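Local coordinates for MIPZ (Caulobacter crescentus, PDB 2XJ9), which is a P-loop ATPase that positions the division plane, acting as a cell division inhibitor whose gradient is driven by localized dimerization and nucleoid binding, at residues Arg50-Glu53 with Asn54-Ala57; Ala71-Ser75 with Asp76-Ala80; Arg221-Tyr224 with Arg225-Phe228; Val244-Ser247 with Leu248-Ala252; Glu83-Glu86 with Glu87-Val90. The protein carries 1 engineered substitution. All coordinates share one frame; numbering follows the deposited sequence.

Interaction 1. Residues Arg50-Glu53 with Asn54-Ala57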
# COMPACT_ATOMS: atom_id res chain seq x y z
N ARG A 50 -11.52 10.96 4.14
CA ARG A 50 -12.65 10.35 3.46
C ARG A 50 -13.49 9.50 4.40
O ARG A 50 -14.72 9.52 4.32
CB ARG A 50 -12.16 9.48 2.29
CG ARG A 50 -11.43 10.25 1.17
CD ARG A 50 -12.36 10.67 0.02
NE ARG A 50 -13.77 10.64 0.41
CZ ARG A 50 -14.64 9.73 -0.01
NH1 ARG A 50 -15.90 9.76 0.41
NH2 ARG A 50 -14.26 8.78 -0.85
N PHE A 51 -12.86 8.73 5.29
CA PHE A 51 -13.65 7.91 6.19
C PHE A 51 -14.65 8.78 6.92
O PHE A 51 -15.83 8.49 6.93
CB PHE A 51 -12.79 7.17 7.20
CG PHE A 51 -13.59 6.33 8.16
CD1 PHE A 51 -14.11 5.10 7.76
CD2 PHE A 51 -13.85 6.76 9.45
CE1 PHE A 51 -14.86 4.33 8.64
CE2 PHE A 51 -14.61 6.00 10.33
CZ PHE A 51 -15.12 4.79 9.94
N PHE A 52 -14.17 9.87 7.50
CA PHE A 52 -15.00 10.70 8.36
C PHE A 52 -15.94 11.64 7.62
O PHE A 52 -17.00 12.00 8.14
CB PHE A 52 -14.14 11.42 9.40
CG PHE A 52 -13.53 10.50 10.41
CD1 PHE A 52 -12.18 10.21 10.38
CD2 PHE A 52 -14.32 9.89 11.36
CE1 PHE A 52 -11.63 9.35 11.30
CE2 PHE A 52 -13.78 9.03 12.28
CZ PHE A 52 -12.43 8.75 12.25
N GLU A 53 -15.59 12.03 6.40
CA GLU A 53 -16.60 12.65 5.54
C GLU A 53 -17.79 11.71 5.28
O GLU A 53 -18.92 12.16 5.18
CB GLU A 53 -16.00 13.12 4.23
CG GLU A 53 -14.93 14.15 4.40
CD GLU A 53 -14.24 14.50 3.10
OE1 GLU A 53 -14.53 13.81 2.07
OE2 GLU A 53 -13.41 15.45 3.12
N ASN A 54 -17.52 10.40 5.16
CA ASN A 54 -18.58 9.43 4.96
C ASN A 54 -19.39 9.23 6.23
O ASN A 54 -20.58 8.95 6.17
CB ASN A 54 -18.02 8.08 4.48
CG ASN A 54 -17.29 8.17 3.15
OD1 ASN A 54 -17.63 8.99 2.29
ND2 ASN A 54 -16.27 7.34 2.97
N ARG A 55 -18.74 9.37 7.38
CA ARG A 55 -19.40 9.19 8.67
C ARG A 55 -20.37 10.34 8.87
O ARG A 55 -21.55 10.14 9.15
CB ARG A 55 -18.38 9.20 9.79
CG ARG A 55 -18.92 8.83 11.17
CD ARG A 55 -17.75 8.65 12.11
NE ARG A 55 -18.12 8.23 13.45
CZ ARG A 55 -18.06 6.99 13.90
NH1 ARG A 55 -17.65 6.02 13.11
NH2 ARG A 55 -18.41 6.70 15.14
N ARG A 56 -19.82 11.53 8.73
CA ARG A 56 -20.57 12.77 8.69
C ARG A 56 -21.81 12.63 7.82
O ARG A 56 -22.93 12.73 8.31
CB ARG A 56 -19.64 13.88 8.16
CG ARG A 56 -20.20 15.30 8.13
CD ARG A 56 -20.68 15.79 9.51
NE ARG A 56 -21.82 15.00 9.98
CZ ARG A 56 -22.58 15.33 11.01
NH1 ARG A 56 -23.60 14.54 11.38
NH2 ARG A 56 -22.33 16.44 11.68
N ALA A 57 -21.62 12.38 6.52
CA ALA A 57 -22.73 12.27 5.58
C ALA A 57 -23.72 11.17 5.92
O ALA A 57 -24.91 11.32 5.65
CB ALA A 57 -22.22 12.08 4.18

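Interaction 2. Residues Ala71-Ser75 with Asp76-Ala80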
# COMPACT_ATOMS: atom_id res chain seq x y z
N ALA A 71 -11.98 16.19 12.76
CA ALA A 71 -11.23 16.09 11.51
C ALA A 71 -10.65 17.44 11.06
O ALA A 71 -11.36 18.45 11.02
CB ALA A 71 -12.10 15.50 10.44
N LEU A 72 -9.37 17.45 10.71
CA LEU A 72 -8.66 18.69 10.43
C LEU A 72 -7.92 18.68 9.09
O LEU A 72 -7.05 17.85 8.84
CB LEU A 72 -7.66 18.99 11.54
CG LEU A 72 -7.94 20.12 12.54
CD1 LEU A 72 -9.40 20.36 12.79
CD2 LEU A 72 -7.24 19.83 13.85
N ASN A 73 -8.27 19.62 8.23
CA ASN A 73 -7.62 19.71 6.94
C ASN A 73 -6.57 20.79 6.97
O ASN A 73 -6.68 21.74 7.73
CB ASN A 73 -8.64 20.04 5.85
CG ASN A 73 -9.74 19.01 5.76
OD1 ASN A 73 -9.48 17.81 5.64
ND2 ASN A 73 -10.98 19.47 5.83
N LEU A 74 -5.55 20.66 6.14
CA LEU A 74 -4.55 21.71 6.03
C LEU A 74 -5.05 22.85 5.11
O LEU A 74 -4.73 24.02 5.35
CB LEU A 74 -3.22 21.13 5.56
CG LEU A 74 -2.97 19.68 6.01
CD1 LEU A 74 -1.48 19.32 6.01
CD2 LEU A 74 -3.57 19.44 7.36
N SER A 75 -5.84 22.52 4.08
CA SER A 75 -6.41 23.51 3.16
C SER A 75 -7.92 23.47 3.14
O SER A 75 -8.54 22.86 4.00
CB SER A 75 -5.94 23.27 1.73
OG SER A 75 -4.54 23.26 1.65
N ASP A 76 -8.50 24.13 2.14
CA ASP A 76 -9.92 24.01 1.85
C ASP A 76 -10.00 23.00 0.74
O ASP A 76 -11.08 22.59 0.32
CB ASP A 76 -10.49 25.35 1.38
CG ASP A 76 -9.87 26.54 2.10
OD1 ASP A 76 -8.98 27.19 1.51
OD2 ASP A 76 -10.27 26.83 3.26
N ASN A 77 -8.81 22.61 0.27
CA ASN A 77 -8.63 21.61 -0.76
C ASN A 77 -7.20 21.05 -0.72
O ASN A 77 -6.27 21.69 -1.22
CB ASN A 77 -8.93 22.22 -2.13
CG ASN A 77 -8.78 21.22 -3.26
OD1 ASN A 77 -7.81 20.47 -3.31
ND2 ASN A 77 -9.75 21.21 -4.17
N ASP A 78 -7.04 19.87 -0.13
CA ASP A 78 -5.71 19.30 0.11
C ASP A 78 -5.17 18.59 -1.12
O ASP A 78 -3.95 18.53 -1.34
CB ASP A 78 -5.71 18.33 1.29
CG ASP A 78 -6.38 18.92 2.53
OD1 ASP A 78 -5.80 18.78 3.64
OD2 ASP A 78 -7.49 19.49 2.39
N VAL A 79 -6.08 18.03 -1.92
CA VAL A 79 -5.68 17.40 -3.16
C VAL A 79 -4.90 18.44 -3.95
O VAL A 79 -3.87 18.13 -4.53
CB VAL A 79 -6.90 16.90 -3.96
CG1 VAL A 79 -6.48 16.54 -5.37
CG2 VAL A 79 -7.53 15.70 -3.27
N ALA A 80 -5.41 19.67 -3.92
CA ALA A 80 -4.78 20.83 -4.57
C ALA A 80 -3.48 21.19 -3.89
O ALA A 80 -2.46 21.36 -4.56
CB ALA A 80 -5.72 22.01 -4.54

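Interaction 3. Residues Arg221-Tyr224 with Arg225-Phe228. With AGS (phosphothiophosphoric acid-adenylate ester), chain D.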
# COMPACT_ATOMS: atom_id res chain seq x y z
N ARG A 221 -9.75 -9.38 7.81
CA ARG A 221 -11.14 -9.50 8.20
C ARG A 221 -12.01 -8.50 7.48
O ARG A 221 -11.84 -7.30 7.63
CB ARG A 221 -11.28 -9.23 9.68
CG ARG A 221 -10.77 -10.34 10.54
CD ARG A 221 -11.64 -10.46 11.77
NE ARG A 221 -11.38 -11.70 12.48
CZ ARG A 221 -10.45 -11.83 13.42
NH1 ARG A 221 -9.70 -10.78 13.74
NH2 ARG A 221 -10.27 -12.99 14.03
N VAL A 222 -12.96 -9.01 6.72
CA VAL A 222 -13.91 -8.17 6.00
C VAL A 222 -14.44 -6.98 6.79
O VAL A 222 -14.66 -5.91 6.24
CB VAL A 222 -15.13 -9.01 5.56
CG1 VAL A 222 -15.76 -8.41 4.31
CG2 VAL A 222 -14.71 -10.46 5.32
N ILE A 223 -14.68 -7.19 8.08
CA ILE A 223 -15.31 -6.19 8.93
C ILE A 223 -14.39 -4.99 9.14
O ILE A 223 -14.84 -3.89 9.52
CB ILE A 223 -15.77 -6.80 10.29
CG1 ILE A 223 -16.60 -5.80 11.09
CG2 ILE A 223 -14.58 -7.27 11.10
CD1 ILE A 223 -17.89 -5.41 10.40
N TYR A 224 -13.10 -5.18 8.88
CA TYR A 224 -12.13 -4.10 9.02
C TYR A 224 -12.12 -3.18 7.80
O TYR A 224 -11.40 -2.18 7.76
CB TYR A 224 -10.73 -4.65 9.23
CG TYR A 224 -10.45 -5.21 10.61
CD1 TYR A 224 -11.10 -4.71 11.73
CD2 TYR A 224 -9.55 -6.24 10.80
CE1 TYR A 224 -10.85 -5.23 13.00
CE2 TYR A 224 -9.30 -6.75 12.04
CZ TYR A 224 -9.95 -6.24 13.14
OH TYR A 224 -9.70 -6.75 14.38
N ARG A 225 -12.93 -3.52 6.80
CA ARG A 225 -12.76 -2.92 5.49
C ARG A 225 -14.09 -2.67 4.87
O ARG A 225 -14.22 -1.88 3.95
CB ARG A 225 -11.94 -3.85 4.60
CG ARG A 225 -12.68 -4.22 3.37
CD ARG A 225 -11.83 -4.99 2.42
NE ARG A 225 -11.60 -6.34 2.81
CZ ARG A 225 -10.51 -7.07 2.70
NH1 ARG A 225 -10.63 -8.31 3.13
NH2 ARG A 225 -9.35 -6.64 2.22
N GLU A 226 -15.09 -3.36 5.40
CA GLU A 226 -16.39 -3.49 4.77
C GLU A 226 -17.27 -2.27 5.02
O GLU A 226 -18.18 -2.00 4.25
CB GLU A 226 -17.07 -4.75 5.30
CG GLU A 226 -18.45 -4.98 4.76
CD GLU A 226 -19.15 -6.16 5.42
OE1 GLU A 226 -18.96 -6.34 6.65
OE2 GLU A 226 -19.89 -6.89 4.72
N LEU A 227 -16.98 -1.53 6.09
CA LEU A 227 -17.84 -0.42 6.50
C LEU A 227 -17.31 0.95 6.06
O LEU A 227 -17.90 2.00 6.38
CB LEU A 227 -18.05 -0.45 8.01
CG LEU A 227 -18.70 -1.72 8.51
CD1 LEU A 227 -18.68 -1.80 10.03
CD2 LEU A 227 -20.11 -1.77 7.98
N PHE A 228 -16.21 0.96 5.33
CA PHE A 228 -15.61 2.22 4.93
C PHE A 228 -16.57 3.16 4.21
O PHE A 228 -16.52 4.36 4.41
CB PHE A 228 -14.39 1.98 4.06
CG PHE A 228 -13.86 3.22 3.40
CD1 PHE A 228 -12.85 3.95 4.00
CD2 PHE A 228 -14.34 3.64 2.17
CE1 PHE A 228 -12.33 5.07 3.37
CE2 PHE A 228 -13.83 4.78 1.55
CZ PHE A 228 -12.83 5.49 2.16
PG AGS D . -1.36 3.62 1.81
S1G AGS D . 0.14 3.60 1.47
O2G AGS D . -2.29 3.59 0.62
O3G AGS D . -1.81 4.67 2.80
PB AGS D . -2.24 2.11 4.08
O1B AGS D . -1.05 1.78 4.95
O2B AGS D . -3.17 3.28 4.32
O3B AGS D . -1.64 2.23 2.59
PA AGS D . -4.66 0.62 4.26
O1A AGS D . -5.01 0.96 5.69
O2A AGS D . -5.39 1.30 3.15
O3A AGS D . -3.10 0.77 4.02
O5' AGS D . -4.76 -0.96 4.05
C5' AGS D . -4.45 -1.53 2.79
C4' AGS D . -5.64 -2.34 2.26
O4' AGS D . -5.82 -3.38 3.19
C3' AGS D . -6.97 -1.62 2.23
O3' AGS D . -7.75 -2.14 1.17
C2' AGS D . -7.70 -1.98 3.51
O2' AGS D . -9.11 -1.95 3.26
C1' AGS D . -7.13 -3.36 3.77
N9 AGS D . -6.82 -3.81 5.14
C8 AGS D . -5.84 -3.33 5.95
N7 AGS D . -5.79 -4.01 7.13
C5 AGS D . -6.75 -4.96 7.06
C6 AGS D . -7.23 -6.01 7.94
N6 AGS D . -6.66 -6.18 9.15
N1 AGS D . -8.23 -6.79 7.48
C2 AGS D . -8.81 -6.63 6.28
N3 AGS D . -8.43 -5.68 5.42
C4 AGS D . -7.42 -4.84 5.75

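Interaction 4. Residues Val244-Ser247 with Leu248-Ala252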
# COMPACT_ATOMS: atom_id res chain seq x y z
N VAL A 244 -25.11 -3.82 8.28
CA VAL A 244 -24.50 -5.07 7.87
C VAL A 244 -24.75 -6.24 8.84
O VAL A 244 -24.52 -6.13 10.04
CB VAL A 244 -23.00 -4.88 7.65
CG1 VAL A 244 -22.22 -6.10 8.17
CG2 VAL A 244 -22.72 -4.58 6.18
N PRO A 245 -25.22 -7.38 8.30
CA PRO A 245 -25.58 -8.53 9.14
C PRO A 245 -24.41 -8.95 10.02
O PRO A 245 -23.27 -8.88 9.55
CB PRO A 245 -25.88 -9.62 8.11
CG PRO A 245 -26.24 -8.87 6.85
CD PRO A 245 -25.36 -7.67 6.86
N VAL A 246 -24.68 -9.36 11.25
CA VAL A 246 -23.60 -9.76 12.17
C VAL A 246 -22.96 -11.08 11.79
O VAL A 246 -23.60 -11.97 11.22
CB VAL A 246 -24.06 -9.86 13.64
CG1 VAL A 246 -23.06 -10.67 14.46
CG2 VAL A 246 -24.24 -8.47 14.23
N SER A 247 -21.69 -11.20 12.13
CA SER A 247 -20.93 -12.42 11.91
C SER A 247 -20.37 -12.84 13.27
O SER A 247 -20.33 -12.03 14.21
CB SER A 247 -19.79 -12.14 10.93
OG SER A 247 -19.33 -13.32 10.30
N LEU A 248 -19.97 -14.10 13.38
CA LEU A 248 -19.28 -14.54 14.58
C LEU A 248 -18.00 -13.73 14.69
O LEU A 248 -17.59 -13.32 15.78
CB LEU A 248 -18.99 -16.05 14.53
CG LEU A 248 -18.59 -16.74 15.85
CD1 LEU A 248 -18.21 -18.20 15.62
CD2 LEU A 248 -17.45 -15.99 16.53
N GLN A 249 -17.39 -13.45 13.53
CA GLN A 249 -16.16 -12.65 13.44
C GLN A 249 -16.11 -11.38 14.33
O GLN A 249 -15.04 -10.99 14.79
CB GLN A 249 -15.88 -12.27 11.98
CG GLN A 249 -15.86 -13.42 10.98
CD GLN A 249 -14.46 -13.77 10.43
OE1 GLN A 249 -14.27 -14.86 9.88
NE2 GLN A 249 -13.49 -12.86 10.58
N HIS A 250 -17.26 -10.74 14.56
CA HIS A 250 -17.27 -9.48 15.29
C HIS A 250 -16.58 -9.59 16.64
O HIS A 250 -15.81 -8.71 17.02
CB HIS A 250 -18.69 -8.96 15.48
CG HIS A 250 -19.40 -8.67 14.20
ND1 HIS A 250 -18.85 -8.99 12.97
CD2 HIS A 250 -20.60 -8.11 13.95
CE1 HIS A 250 -19.69 -8.62 12.01
NE2 HIS A 250 -20.76 -8.09 12.58
N LEU A 251 -16.85 -10.67 17.36
CA LEU A 251 -16.33 -10.80 18.71
C LEU A 251 -14.82 -10.97 18.70
O LEU A 251 -14.12 -10.33 19.48
CB LEU A 251 -17.01 -11.95 19.45
CG LEU A 251 -18.53 -11.81 19.58
CD1 LEU A 251 -19.10 -12.93 20.45
CD2 LEU A 251 -18.93 -10.42 20.11
N ALA A 252 -14.30 -11.80 17.81
CA ALA A 252 -12.86 -11.95 17.71
C ALA A 252 -12.21 -10.60 17.38
O ALA A 252 -11.10 -10.30 17.83
CB ALA A 252 -12.51 -12.97 16.66

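Interaction 5. Residues Glu83-Glu86 with Glu87-Val90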
# COMPACT_ATOMS: atom_id res chain seq x y z
N GLU A 83 -0.05 19.73 -4.61
CA GLU A 83 0.71 20.27 -5.74
C GLU A 83 1.63 21.46 -5.40
O GLU A 83 2.66 21.64 -6.04
CB GLU A 83 -0.23 20.69 -6.86
CG GLU A 83 -1.28 19.65 -7.21
CD GLU A 83 -0.68 18.32 -7.62
OE1 GLU A 83 0.12 18.30 -8.59
OE2 GLU A 83 -1.00 17.28 -6.97
N ARG A 84 1.25 22.28 -4.42
CA ARG A 84 2.09 23.40 -4.01
C ARG A 84 3.38 22.85 -3.42
O ARG A 84 3.47 21.66 -3.18
CB ARG A 84 1.40 24.25 -2.94
CG ARG A 84 -0.13 24.35 -3.05
CD ARG A 84 -0.53 25.75 -3.47
NE ARG A 84 -0.30 25.95 -4.87
CZ ARG A 84 0.52 26.77 -5.55
NH1 ARG A 84 1.36 27.67 -5.02
NH2 ARG A 84 0.43 26.64 -6.86
N PRO A 85 4.38 23.72 -3.18
CA PRO A 85 5.69 23.36 -2.61
C PRO A 85 5.63 22.89 -1.14
O PRO A 85 4.67 23.25 -0.42
CB PRO A 85 6.49 24.67 -2.70
CG PRO A 85 5.79 25.49 -3.71
CD PRO A 85 4.34 25.13 -3.59
N GLU A 86 6.64 22.13 -0.71
CA GLU A 86 6.74 21.64 0.67
C GLU A 86 6.33 22.72 1.67
O GLU A 86 5.37 22.55 2.43
CB GLU A 86 8.16 21.12 1.01
CG GLU A 86 8.67 19.96 0.14
CD GLU A 86 8.21 18.54 0.60
OE1 GLU A 86 7.11 18.37 1.20
OE2 GLU A 86 8.96 17.56 0.36
N GLU A 87 7.04 23.84 1.65
CA GLU A 87 6.74 24.97 2.54
C GLU A 87 5.24 25.22 2.79
O GLU A 87 4.81 25.35 3.93
CB GLU A 87 7.39 26.26 2.03
CG GLU A 87 7.01 26.59 0.58
CD GLU A 87 7.35 28.02 0.17
OE1 GLU A 87 7.08 28.38 -1.00
OE2 GLU A 87 7.89 28.76 1.01
N GLU A 88 4.44 25.30 1.73
CA GLU A 88 3.02 25.57 1.93
C GLU A 88 2.32 24.42 2.63
O GLU A 88 1.41 24.64 3.42
CB GLU A 88 2.32 25.87 0.60
CG GLU A 88 2.56 27.26 0.06
CD GLU A 88 1.76 27.52 -1.21
OE1 GLU A 88 2.36 28.05 -2.18
OE2 GLU A 88 0.54 27.21 -1.24
N GLN A 89 2.75 23.20 2.33
CA GLN A 89 2.16 22.03 2.97
C GLN A 89 2.47 22.06 4.46
O GLN A 89 1.57 21.95 5.29
CB GLN A 89 2.70 20.73 2.36
CG GLN A 89 2.19 20.46 0.96
CD GLN A 89 3.01 19.41 0.27
OE1 GLN A 89 3.54 18.50 0.92
NE2 GLN A 89 3.12 19.52 -1.04
N VAL A 90 3.75 22.24 4.78
CA VAL A 90 4.21 22.40 6.15
C VAL A 90 3.46 23.50 6.90
O VAL A 90 3.09 23.32 8.05
CB VAL A 90 5.67 22.74 6.18
CG1 VAL A 90 6.12 22.91 7.63
CG2 VAL A 90 6.46 21.68 5.46

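Interaction 1. Residues Arg50-Glu53 with Asn54-Ala57
Helix 47-62 is the crossover helix between strands 36-40 and 70-72. On it, Arg50 meets Asn54, and Arg55 runs beside Phe52 and reaches Phe51 with its end. One turn separates the partners. Asn54 N bonds to Arg50 O at 3.1 Å, and the next i to i+4 backbone bonds follow as far as Ala57. The Arg50 chain bends at chi2 and chi3, which carries its guanidinium back beside the Asn54 amide. The two planes stand 87° apart. Arg50 NH1 lies 2.7 Å from Asn54 OD1, but the angle is too poor for a hydrogen bond. The stronger mate of Arg50 is Asp141 of the second subunit, joined to it by a salt bridge. Asn54 ND2 makes a weak bond to Phe228 O.

The other face is aromatic. Phe52 receives Arg55 at its ring edge, with CD2 3.7 Å from Arg55 CD. Arg55 leaves the backbone with CG anti to N (chi1 -172°) and runs extended to NE, alongside Phe52. Its NH1 comes within 4.1 Å of Phe51 CE2. The guanidinium is then gripped by a salt bridge to Asp236 and by the carbonyl oxygens of Pro67 and Gly231. Phe51 touches Val23 and Phe52 touches Val26 of helix 18-30. The arrangement is that of a beta-alpha-beta crossover helix, with one side against the core and another at the dimer interface.

Interaction 2. Residues Ala71-Ser75 with Asp76-Ala80
Asp78 reaches back to the chain that leads into its own helix, and Leu74 N gives its hydrogen to Asp78 OD1. This bond is 3.1 Å long with an N-H...O angle of 149°. The donor comes to the syn side of the oxygen, 27° out of the carboxylate plane. The carboxylate also lies against carbon atoms. Asp78 OD1 is 3.8 Å from Leu74 CG, and Asp78 OD2 is 3.7 Å from Asn73 CB. The Asn73 amide and the carboxylate are steeply inclined to each other, their planes 77° apart. The CG of Asp78 lies beside its backbone N (chi1 -50°), and this rotation turns the carboxylate toward residues 73-75. An alanine here would take away the acceptor, so that Leu74 N would probably lose its mate and the turn would be freer to move.

Further out, Arg46 makes a long, weak ion pair with Asp78 OD2 and a weak hydrogen bond to Asn73 OD1. Leu43 packs on Asp78 as well. Leu74 turns to Ala96 of helix 86-103 and to Leu81. Asn77 holds the N-cap position of helix 78-81, although the placing of its capping oxygen is doubtful. The chain thus passes through a tight bend from an edge strand of the parallel sheet, 70-72, into a short helix, a strand-to-helix connection of the P-loop NTPase fold.

Interaction 3. Residues Arg221-Tyr224 with Arg225-Phe228
Val222 O takes Arg225 N at 3.0 Å and, weakly, Glu226 N, so one carbonyl answers two successive amides. The place of this oxygen is itself not certain. Before it, Arg221 O accepts Tyr224 N at 2.8 Å. This compact turn leaves Arg221 N directed at the nucleotide, phosphothiophosphoric acid-adenylate ester (AGS), where it gives a hydrogen bond to N1 of AGS at 3.0 Å and 156°. Adenine N1 is thereby read by the backbone.

The side chains settle their polar ends elsewhere. Arg221 NH1 forms a salt bridge with Glu256, and Tyr224 OH is hydrogen-bonded to the same carboxylate. AGS N1 lies at the edge of the Tyr224 ring, and Tyr224 CD2 is also 3.3 Å from AGS N6. Arg225 bends at chi3 (74°) and turns one guanidinium face to N3 at the edge of the base, its NH2 3.5 Å from AGS N3. The charge is answered by Glu192 of the second subunit through a salt bridge at NH1.

Away from the ligand, Ile223 CD1 touches Leu227 CD1 at 3.7 Å, the two chains lying side by side. AGS is also held by Gly15, Lys18 and Thr20, and by Lys13 of the second subunit. This is the adenine pocket of a P-loop ATPase, in the sandwich dimer of the deviant Walker A family.

Interaction 4. Residues Val244-Ser247 with Leu248-Ala252
The ring of His250 turns back over Ser247 and Val246, the two residues that lead toward helix 249-263. Aromatic contact comes first. One face of the imidazole lies under Ser247 N, which stands 3.2 Å above the ring plane and toward its rim. The His250 CG sits anti to its carbonyl carbon (chi1 -62°), a setting that swings the ring toward the incoming chain. Ser247 CB adds a contact of 3.7 Å to His250 CE1.

Van der Waals contact follows. Both methyls of Val246 reach the ring, with CG1 3.6 Å and CG2 3.7 Å from His250 CD2. Ile223 also touches the imidazole. The Ser247 OG rests 3.5 Å from Gln249 CG, beside an aliphatic part of that chain.

Polar contact is slight. His250 N gives a weak hydrogen bond to Ser247 O, 3.3 Å long but fairly straight at 162°. Leu251 N bonds to Leu248 O at 3.2 Å as the first turn forms.

Upstream, Val244 packs on Arg198 and Pro245 on Arg194, both of the second subunit. With one weak bond across the junction, the bend into the helix probably depends more on the packing of the imidazole, with Ser247 and Val246 on one side and Ile223 on the other, than on hydrogen bonds.

Interaction 5. Residues Glu83-Glu86 with Glu87-Val90
Glu88 reaches back along Arg84 and Pro85, and its chain can be followed outward. Glu88 CB lies 3.7 Å from Pro85 O. Its CG, anti to the carbonyl carbon (chi1 -78°), sends the extended chain toward the residues before the helix. The carboxylate carbon, Glu88 CD, then comes 3.7 Å from Arg84 CB. At the tip the two oxygens differ. Glu88 OE1 accepts Arg84 NH1 at 3.0 Å and 157° in a salt bridge, on its syn side, with the oxygen near the guanidinium plane. Glu88 OE1 also rests 3.8 Å from Pro85 CD. Glu88 OE2 lies too near the Arg84 aliphatic chain for its place to be certain.

Pro85 is the N-cap residue of helix 86-103, so the ion pair spans the helix start from i to i+4. An alanine at Glu88 would remove the carboxylate, and the Arg84 guanidinium is likely to be left without its charge partner and freer to swing.

The first turn is held by backbone. Val90 N bonds to Glu86 O at 2.9 Å, while Glu88 N makes a weak hydrogen bond to Pro85 O. Gln89 touches Leu43 and Ile118. Gln89 NE2 gives a weak hydrogen bond to Arg84 O at 3.0 Å.

In the fold
Interaction 3 is buried and interaction 1 partly so, while interactions 2, 4 and 5 lie at the surface. Phe228 packs on Arg50 and Phe51 and so ties interaction 3 to helix 47-62. Interaction 4 packs on interaction 3, with His250 on Ile223 and Val244 on Glu226. Interactions 1, 3 and 4 all touch the second subunit. Interactions 2 and 5 sit elsewhere, their centres about 12 Å apart, joined where Leu74 touches Gln89. The chemistry follows place: aromatic packing with one buried arginine in 1, ligand recognition in 3, imidazole packing in 4, and carboxylates serving a backbone amide in 2 and an arginine in 5.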